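Local coordinates for flavohemoglobin (Malassezia yamatoensis, PDB 6O0A), which probably detoxifies nitric oxide by oxidising it to nitrate at its heme, with electrons passed from NAD(P)H through a bound FAD, at residues P55-G60 and P113-T118; A295-L300 and V309-S314; E326-A331 and A337-G342. All blocks are in the same frame, centred on the assembly; numbering follows the deposited sequence.

Contact 1: P55-G60 and P113-T118; sequences PDLLDG and PDEYDT. With HEM (protoporphyrin IX containing Fe), chain C.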
# COMPACT_ATOMS: atom_id res chain seq x y z
N PRO A 55 -21.28 -10.03 8.55
CA PRO A 55 -20.88 -8.83 9.32
C PRO A 55 -19.55 -9.00 10.01
O PRO A 55 -18.90 -7.99 10.31
CB PRO A 55 -22.03 -8.66 10.32
CG PRO A 55 -22.61 -10.05 10.48
CD PRO A 55 -22.49 -10.67 9.11
N ASP A 56 -19.11 -10.24 10.26
CA ASP A 56 -17.80 -10.45 10.86
C ASP A 56 -16.69 -9.86 9.99
O ASP A 56 -15.65 -9.46 10.51
CB ASP A 56 -17.56 -11.94 11.07
CG ASP A 56 -17.63 -12.73 9.77
OD1 ASP A 56 -18.73 -12.83 9.19
OD2 ASP A 56 -16.57 -13.24 9.34
N LEU A 57 -16.92 -9.77 8.68
CA LEU A 57 -15.89 -9.23 7.80
C LEU A 57 -15.73 -7.72 7.94
O LEU A 57 -14.69 -7.18 7.55
CB LEU A 57 -16.19 -9.61 6.34
CG LEU A 57 -16.10 -11.10 6.03
CD1 LEU A 57 -16.59 -11.41 4.61
CD2 LEU A 57 -14.66 -11.63 6.24
N LEU A 58 -16.72 -7.01 8.48
CA LEU A 58 -16.49 -5.61 8.81
C LEU A 58 -15.76 -5.45 10.13
O LEU A 58 -15.14 -4.40 10.38
CB LEU A 58 -17.82 -4.85 8.85
CG LEU A 58 -17.80 -3.33 8.88
CD1 LEU A 58 -17.21 -2.76 7.59
CD2 LEU A 58 -19.22 -2.79 9.10
N ASP A 59 -15.80 -6.47 10.98
CA ASP A 59 -15.17 -6.44 12.29
C ASP A 59 -13.79 -7.09 12.21
O ASP A 59 -13.52 -8.16 12.76
CB ASP A 59 -16.09 -7.13 13.31
CG ASP A 59 -15.52 -7.16 14.71
OD1 ASP A 59 -14.96 -6.15 15.17
OD2 ASP A 59 -15.68 -8.22 15.36
N GLY A 60 -12.91 -6.43 11.47
CA GLY A 60 -11.52 -6.83 11.42
C GLY A 60 -10.90 -6.95 10.04
O GLY A 60 -9.67 -7.09 9.94
N PRO A 113 -7.89 -18.40 1.94
CA PRO A 113 -8.34 -18.72 0.57
C PRO A 113 -9.83 -19.00 0.45
O PRO A 113 -10.42 -18.71 -0.60
CB PRO A 113 -7.51 -19.96 0.21
CG PRO A 113 -6.35 -19.94 1.10
CD PRO A 113 -6.77 -19.26 2.37
N ASP A 114 -10.47 -19.55 1.49
CA ASP A 114 -11.89 -19.86 1.40
C ASP A 114 -12.74 -18.62 1.15
O ASP A 114 -13.85 -18.74 0.61
CB ASP A 114 -12.37 -20.56 2.67
CG ASP A 114 -11.92 -22.00 2.76
OD1 ASP A 114 -11.32 -22.50 1.78
OD2 ASP A 114 -12.17 -22.63 3.80
N GLU A 115 -12.26 -17.44 1.54
CA GLU A 115 -13.10 -16.26 1.37
C GLU A 115 -13.22 -15.81 -0.08
O GLU A 115 -14.07 -14.98 -0.38
CB GLU A 115 -12.59 -15.11 2.25
CG GLU A 115 -12.57 -15.45 3.74
CD GLU A 115 -13.95 -15.58 4.37
OE1 GLU A 115 -14.98 -15.49 3.66
OE2 GLU A 115 -14.01 -15.75 5.61
N TYR A 116 -12.39 -16.34 -0.99
CA TYR A 116 -12.60 -16.00 -2.39
C TYR A 116 -13.93 -16.56 -2.88
O TYR A 116 -14.53 -16.00 -3.79
CB TYR A 116 -11.44 -16.51 -3.24
CG TYR A 116 -10.19 -15.66 -3.07
CD1 TYR A 116 -9.28 -15.91 -2.05
CD2 TYR A 116 -9.94 -14.59 -3.92
CE1 TYR A 116 -8.14 -15.13 -1.89
CE2 TYR A 116 -8.81 -13.81 -3.78
CZ TYR A 116 -7.91 -14.09 -2.76
OH TYR A 116 -6.79 -13.31 -2.62
N ASP A 117 -14.40 -17.66 -2.28
CA ASP A 117 -15.73 -18.18 -2.59
C ASP A 117 -16.81 -17.21 -2.13
O ASP A 117 -17.84 -17.04 -2.80
CB ASP A 117 -15.94 -19.53 -1.92
CG ASP A 117 -15.02 -20.61 -2.45
OD1 ASP A 117 -14.74 -20.64 -3.67
OD2 ASP A 117 -14.57 -21.46 -1.65
N THR A 118 -16.61 -16.58 -0.97
CA THR A 118 -17.55 -15.59 -0.45
C THR A 118 -17.67 -14.40 -1.40
O THR A 118 -18.78 -13.99 -1.76
CB THR A 118 -17.09 -15.11 0.92
OG1 THR A 118 -16.84 -16.25 1.76
CG2 THR A 118 -18.15 -14.22 1.56
CHA HEM C . -8.05 -4.71 -1.03
CHB HEM C . -8.66 -7.07 -5.26
CHC HEM C . -10.59 -10.83 -2.88
CHD HEM C . -10.59 -8.21 1.20
C1A HEM C . -8.03 -5.03 -2.38
C2A HEM C . -7.49 -4.20 -3.44
C3A HEM C . -7.65 -4.85 -4.60
C4A HEM C . -8.32 -6.11 -4.32
CMA HEM C . -7.24 -4.37 -6.00
CAA HEM C . -6.83 -2.83 -3.24
CBA HEM C . -5.35 -3.13 -3.01
CGA HEM C . -4.60 -1.86 -2.72
O1A HEM C . -5.04 -1.08 -1.83
O2A HEM C . -3.55 -1.61 -3.37
C1B HEM C . -9.22 -8.30 -4.99
C2B HEM C . -9.55 -9.32 -5.97
C3B HEM C . -10.10 -10.36 -5.31
C4B HEM C . -10.12 -10.03 -3.90
CMB HEM C . -9.30 -9.15 -7.48
CAB HEM C . -10.62 -11.71 -5.87
CBB HEM C . -10.33 -12.20 -7.09
C1C HEM C . -10.79 -10.42 -1.58
C2C HEM C . -11.46 -11.20 -0.56
C3C HEM C . -11.46 -10.48 0.58
C4C HEM C . -10.81 -9.22 0.30
CMC HEM C . -12.01 -12.62 -0.82
CAC HEM C . -12.07 -10.82 1.97
CBC HEM C . -13.13 -11.62 2.12
C1D HEM C . -9.90 -7.05 0.94
C2D HEM C . -9.66 -6.00 1.91
C3D HEM C . -8.98 -5.03 1.31
C4D HEM C . -8.74 -5.42 -0.07
CMD HEM C . -10.16 -6.03 3.38
CAD HEM C . -8.52 -3.71 1.97
CBD HEM C . -9.37 -2.58 1.40
CGD HEM C . -10.73 -2.51 2.07
O1D HEM C . -10.80 -2.53 3.33
O2D HEM C . -11.75 -2.41 1.34
NA HEM C . -8.52 -6.19 -2.96
NB HEM C . -9.59 -8.76 -3.75
NC HEM C . -10.40 -9.22 -1.02
ND HEM C . -9.31 -6.67 -0.25
FE HEM C . -9.21 -7.83 -1.96
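L57 keeps CG beside its backbone N (chi1 -67°) and continues with CD1 anti to CA, the extended chi2 (173°) splitting the branch, CD2 to the E115 carboxylate and CD1 to T118. L57 CD2 comes within 4.2 Å of E115 OE2, and L57 CD1 faces T118 CG2 at 4.4 Å, a light apolar touch. E115 bends at chi2 (-70°), turning its carboxylate alongside T118, in its own segment. There T118 OG1 donates to E115 OE1 at 2.8 Å, end-on to the C-O bond or nearly so, while E115 OE2 forms a salt bridge with R54 NH2, which also bridges D56 OD2 and probably offsets the like charges of the two acids. The heme lies beyond: E115 CB is 3.5 Å from vinyl carbon CBC, Y116 CE2 is 3.5 Å from vinyl carbon CAB, and heme methyl CMC sits over one face of the Y116 ring, offset toward the rim. Heme CBB and P113 CA are at the edge of that ring. This corner of the globin-type heme pocket is closed in by helices: L57 and T118 rest on L51 and M50 of helix 25-53, and Y116 packs on A151, L154 and I155 of helix 137-163.

Contact 2: A295-L300 and V309-S314; sequences AFVEKL and VMIIAS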
# COMPACT_ATOMS: atom_id res chain seq x y z
N ALA A 295 13.16 4.50 6.34
CA ALA A 295 13.49 3.08 6.38
C ALA A 295 14.59 2.73 5.38
O ALA A 295 15.54 2.01 5.71
CB ALA A 295 12.23 2.24 6.14
N PHE A 296 14.48 3.24 4.15
CA PHE A 296 15.48 2.94 3.12
C PHE A 296 16.84 3.51 3.49
O PHE A 296 17.87 2.84 3.34
CB PHE A 296 15.06 3.53 1.77
CG PHE A 296 13.85 2.88 1.16
CD1 PHE A 296 13.52 1.56 1.43
CD2 PHE A 296 13.04 3.61 0.30
CE1 PHE A 296 12.40 0.98 0.85
CE2 PHE A 296 11.92 3.03 -0.28
CZ PHE A 296 11.60 1.71 -0.00
N VAL A 297 16.85 4.75 3.97
CA VAL A 297 18.11 5.41 4.26
C VAL A 297 18.82 4.73 5.43
O VAL A 297 20.03 4.53 5.39
CB VAL A 297 17.88 6.91 4.52
CG1 VAL A 297 19.17 7.56 5.00
CG2 VAL A 297 17.42 7.57 3.24
N GLU A 298 18.07 4.36 6.47
CA GLU A 298 18.68 3.66 7.59
C GLU A 298 19.29 2.33 7.16
O GLU A 298 20.38 1.96 7.62
CB GLU A 298 17.65 3.43 8.70
CG GLU A 298 18.27 2.98 10.03
CD GLU A 298 18.41 1.46 10.17
OE1 GLU A 298 17.62 0.72 9.55
OE2 GLU A 298 19.32 1.02 10.90
N LYS A 299 18.60 1.59 6.28
CA LYS A 299 19.13 0.31 5.83
C LYS A 299 20.37 0.52 4.96
O LYS A 299 21.39 -0.16 5.14
CB LYS A 299 18.05 -0.46 5.06
CG LYS A 299 18.50 -1.86 4.63
CD LYS A 299 18.86 -2.72 5.83
CE LYS A 299 19.40 -4.08 5.40
NZ LYS A 299 18.47 -4.79 4.47
N LEU A 300 20.31 1.46 4.02
CA LEU A 300 21.47 1.74 3.18
C LEU A 300 22.67 2.16 4.04
O LEU A 300 23.82 1.79 3.74
CB LEU A 300 21.14 2.83 2.16
CG LEU A 300 20.22 2.44 1.00
CD1 LEU A 300 19.56 3.68 0.41
CD2 LEU A 300 21.00 1.66 -0.07
N VAL A 309 22.89 8.66 -3.46
CA VAL A 309 21.52 8.73 -2.95
C VAL A 309 21.14 10.21 -2.90
O VAL A 309 21.83 11.01 -2.25
CB VAL A 309 21.38 8.08 -1.57
CG1 VAL A 309 19.95 8.22 -1.05
CG2 VAL A 309 21.77 6.59 -1.62
N MET A 310 20.07 10.57 -3.59
CA MET A 310 19.54 11.92 -3.58
C MET A 310 18.17 11.88 -2.94
O MET A 310 17.29 11.16 -3.41
CB MET A 310 19.47 12.50 -4.99
CG MET A 310 18.87 13.89 -5.08
SD MET A 310 18.59 14.39 -6.80
CE MET A 310 20.16 13.98 -7.56
N ILE A 311 17.99 12.63 -1.86
CA ILE A 311 16.72 12.63 -1.14
C ILE A 311 16.12 14.02 -1.25
O ILE A 311 16.77 15.01 -0.90
CB ILE A 311 16.90 12.23 0.34
CG1 ILE A 311 17.49 10.82 0.43
CG2 ILE A 311 15.55 12.30 1.08
CD1 ILE A 311 18.54 10.65 1.51
N ILE A 312 14.88 14.10 -1.74
CA ILE A 312 14.17 15.36 -1.89
C ILE A 312 12.86 15.22 -1.12
O ILE A 312 11.99 14.45 -1.53
CB ILE A 312 13.91 15.72 -3.36
CG1 ILE A 312 15.16 15.49 -4.22
CG2 ILE A 312 13.45 17.17 -3.49
CD1 ILE A 312 16.28 16.49 -3.97
N ALA A 313 12.73 15.96 -0.03
CA ALA A 313 11.57 15.84 0.86
C ALA A 313 10.83 17.17 0.92
O ALA A 313 11.44 18.23 1.04
CB ALA A 313 12.02 15.39 2.25
N SER A 314 9.51 17.10 0.85
CA SER A 314 8.64 18.27 0.88
C SER A 314 7.85 18.30 2.18
O SER A 314 7.46 17.25 2.70
CB SER A 314 7.68 18.26 -0.31
OG SER A 314 6.96 19.47 -0.41
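No aromatic ring stands between V297 and I311 or between L300 and V309, the pairs that make this contact. The one ring in the two segments, that of F296, meets F369 edge-to-face and touches L270 and L273 of helix 270-273. What joins helix to strand is aliphatic. V297 places CG1 anti to its backbone N (chi1 173°), which leaves CG2 as the branch that meets I311; the two side chains cross at a slant, V297 CG2 lying 3.7 Å from I311 CD1. I311 sets CG1 anti to its carbonyl carbon, but its chi2 of 140° is well short of fully extended. I311 CD1 thereby also lies 3.8 Å from V309 CG1 on the same strand, and the two strand side chains touch each other as well as the helix. One helical turn further on, L300 and V309 point at each other tip to tip, L300 CD1 ending 4.2 Å from V309 CG2. V297 and L300, three residues apart, thus meet I311 and V309, two apart, with the order reversed because the helix runs back against the strand. All four side chains are buried. V297 and L300 also rest on L283 and L281 of strand 281-286, so helix 290-302 covers two neighbouring strands at once, while I311 touches V339 of the strand on the other side. Strand 281-286, helix 290-302 and strand 308-315 form a beta-alpha-beta crossover between adjacent parallel strands, characteristic of the Rossmann-like NAD-binding domain of the ferredoxin reductase family, to which the reductase part of flavohemoglobins belongs.

Contact 3: E326-A331 and A337-G342; sequences ELLERA and AKVLYG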
# COMPACT_ATOMS: atom_id res chain seq x y z
N GLU A 326 16.07 12.90 12.30
CA GLU A 326 16.58 11.54 12.21
C GLU A 326 17.00 11.19 10.78
O GLU A 326 18.02 10.53 10.57
CB GLU A 326 15.52 10.57 12.71
CG GLU A 326 15.95 9.13 12.64
CD GLU A 326 14.91 8.20 13.23
OE1 GLU A 326 13.97 8.70 13.88
OE2 GLU A 326 15.03 6.97 13.02
N LEU A 327 16.22 11.63 9.79
CA LEU A 327 16.60 11.39 8.40
C LEU A 327 17.95 12.03 8.11
O LEU A 327 18.81 11.41 7.48
CB LEU A 327 15.53 11.93 7.46
CG LEU A 327 15.82 11.80 5.96
CD1 LEU A 327 16.00 10.34 5.58
CD2 LEU A 327 14.66 12.44 5.17
N LEU A 328 18.16 13.26 8.57
CA LEU A 328 19.43 13.93 8.31
C LEU A 328 20.58 13.20 8.99
O LEU A 328 21.67 13.09 8.42
CB LEU A 328 19.37 15.38 8.78
CG LEU A 328 18.39 16.27 8.00
CD1 LEU A 328 18.44 17.69 8.50
CD2 LEU A 328 18.67 16.22 6.50
N GLU A 329 20.36 12.69 10.21
CA GLU A 329 21.44 11.97 10.89
C GLU A 329 21.81 10.70 10.13
O GLU A 329 22.99 10.42 9.92
CB GLU A 329 21.04 11.64 12.33
CG GLU A 329 20.99 12.84 13.25
CD GLU A 329 22.31 13.59 13.29
OE1 GLU A 329 23.36 12.98 13.61
OE2 GLU A 329 22.30 14.80 12.99
N ARG A 330 20.80 9.93 9.70
CA ARG A 330 21.08 8.72 8.94
C ARG A 330 21.78 9.04 7.63
O ARG A 330 22.72 8.33 7.23
CB ARG A 330 19.79 7.94 8.65
CG ARG A 330 19.13 7.32 9.87
CD ARG A 330 19.98 6.20 10.48
NE ARG A 330 21.06 6.72 11.32
CZ ARG A 330 20.87 7.31 12.49
NH1 ARG A 330 19.64 7.47 12.98
NH2 ARG A 330 21.92 7.76 13.18
N ALA A 331 21.34 10.09 6.94
CA ALA A 331 21.94 10.43 5.66
C ALA A 331 23.41 10.82 5.82
O ALA A 331 24.22 10.58 4.92
CB ALA A 331 21.15 11.57 5.01
N ALA A 337 25.38 10.75 -0.02
CA ALA A 337 23.98 11.16 0.11
C ALA A 337 23.88 12.67 0.13
O ALA A 337 24.76 13.37 0.64
CB ALA A 337 23.33 10.58 1.37
N LYS A 338 22.80 13.18 -0.46
CA LYS A 338 22.43 14.58 -0.39
C LYS A 338 20.95 14.66 -0.06
O LYS A 338 20.16 13.92 -0.65
CB LYS A 338 22.72 15.31 -1.71
N VAL A 339 20.58 15.52 0.89
CA VAL A 339 19.19 15.71 1.29
C VAL A 339 18.83 17.17 1.06
O VAL A 339 19.59 18.06 1.45
CB VAL A 339 18.95 15.32 2.76
CG1 VAL A 339 17.48 15.50 3.13
CG2 VAL A 339 19.40 13.89 3.01
N LEU A 340 17.68 17.40 0.43
CA LEU A 340 17.14 18.73 0.21
C LEU A 340 15.70 18.74 0.66
O LEU A 340 14.92 17.87 0.25
CB LEU A 340 17.21 19.12 -1.27
CG LEU A 340 18.61 19.32 -1.85
CD1 LEU A 340 18.52 19.50 -3.35
CD2 LEU A 340 19.29 20.51 -1.19
N TYR A 341 15.34 19.70 1.50
CA TYR A 341 13.95 19.88 1.92
C TYR A 341 13.34 21.06 1.20
O TYR A 341 13.94 22.14 1.14
CB TYR A 341 13.84 20.09 3.43
CG TYR A 341 13.55 18.80 4.17
CD1 TYR A 341 14.58 17.94 4.52
CD2 TYR A 341 12.24 18.43 4.47
CE1 TYR A 341 14.33 16.76 5.18
CE2 TYR A 341 11.98 17.26 5.13
CZ TYR A 341 13.03 16.42 5.47
OH TYR A 341 12.77 15.24 6.15
N GLY A 342 12.14 20.87 0.67
CA GLY A 342 11.36 21.96 0.11
C GLY A 342 10.21 22.27 1.05
O GLY A 342 9.59 21.36 1.60
O HOH W 1 25.79 12.33 3.66
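A331 and A337 mark the close end of a nearly antiparallel pair: the axes of helix 326-331 and strand 337-342 run at 160°, 9.0 Å apart at closest approach, with CA atoms 6.0 Å apart for A331 and A337 and 7.2 Å for L328 and V339. V339 occupies the middle. With CG1 anti to its backbone N (chi1 -179°), it offers one methyl to each of two helix residues: V339 CG1 takes L328 CD2 at 3.6 Å, the side chains slanting past each other, and V339 CG2 meets A331 CB at 3.5 Å. A337 CB lies 3.7 Å from A331 O. A water lies 2.7 Å from A331 O and more weakly near A337 O. At the far end L327 reaches Y341 obliquely, L327 CD2 lying 3.5 Å from Y341 OH. The Y341 ring also has R324 as a cation-pi partner and packs on A313. Strand 308-315, helix 324-332 and strand 336-343 form a beta-alpha-beta unit of the NAD-binding domain's parallel sheet. Helix 324-332 is flanked by helix 290-302, where L327 and R330 touch V297, and E326 salt-bridges R235 of the antiparallel sheet. Strand 336-343 is hydrogen-bonded between strands 308-315 and 351-352, V339 resting on I311.

Contact 1 comes first along the chain and stands apart, beside the heme among the helices of the globin part, its centre about 38 Å from that of contact 2 and 43 Å from that of contact 3, across the centre of the chain. Contacts 2 and 3 follow in series, with centres about 7 Å apart. They belong to successive beta-alpha-beta units sharing strand 308-315, which pairs with strand 336-343 through the probable hydrogen bonds I311 N to K338 O and G342 N to A313 O. Helices 290-302 and 324-332 also touch, E298 against R330. The contact beside the heme and the pair in the NAD-binding domain thus lie on opposite sides of the chain's centre.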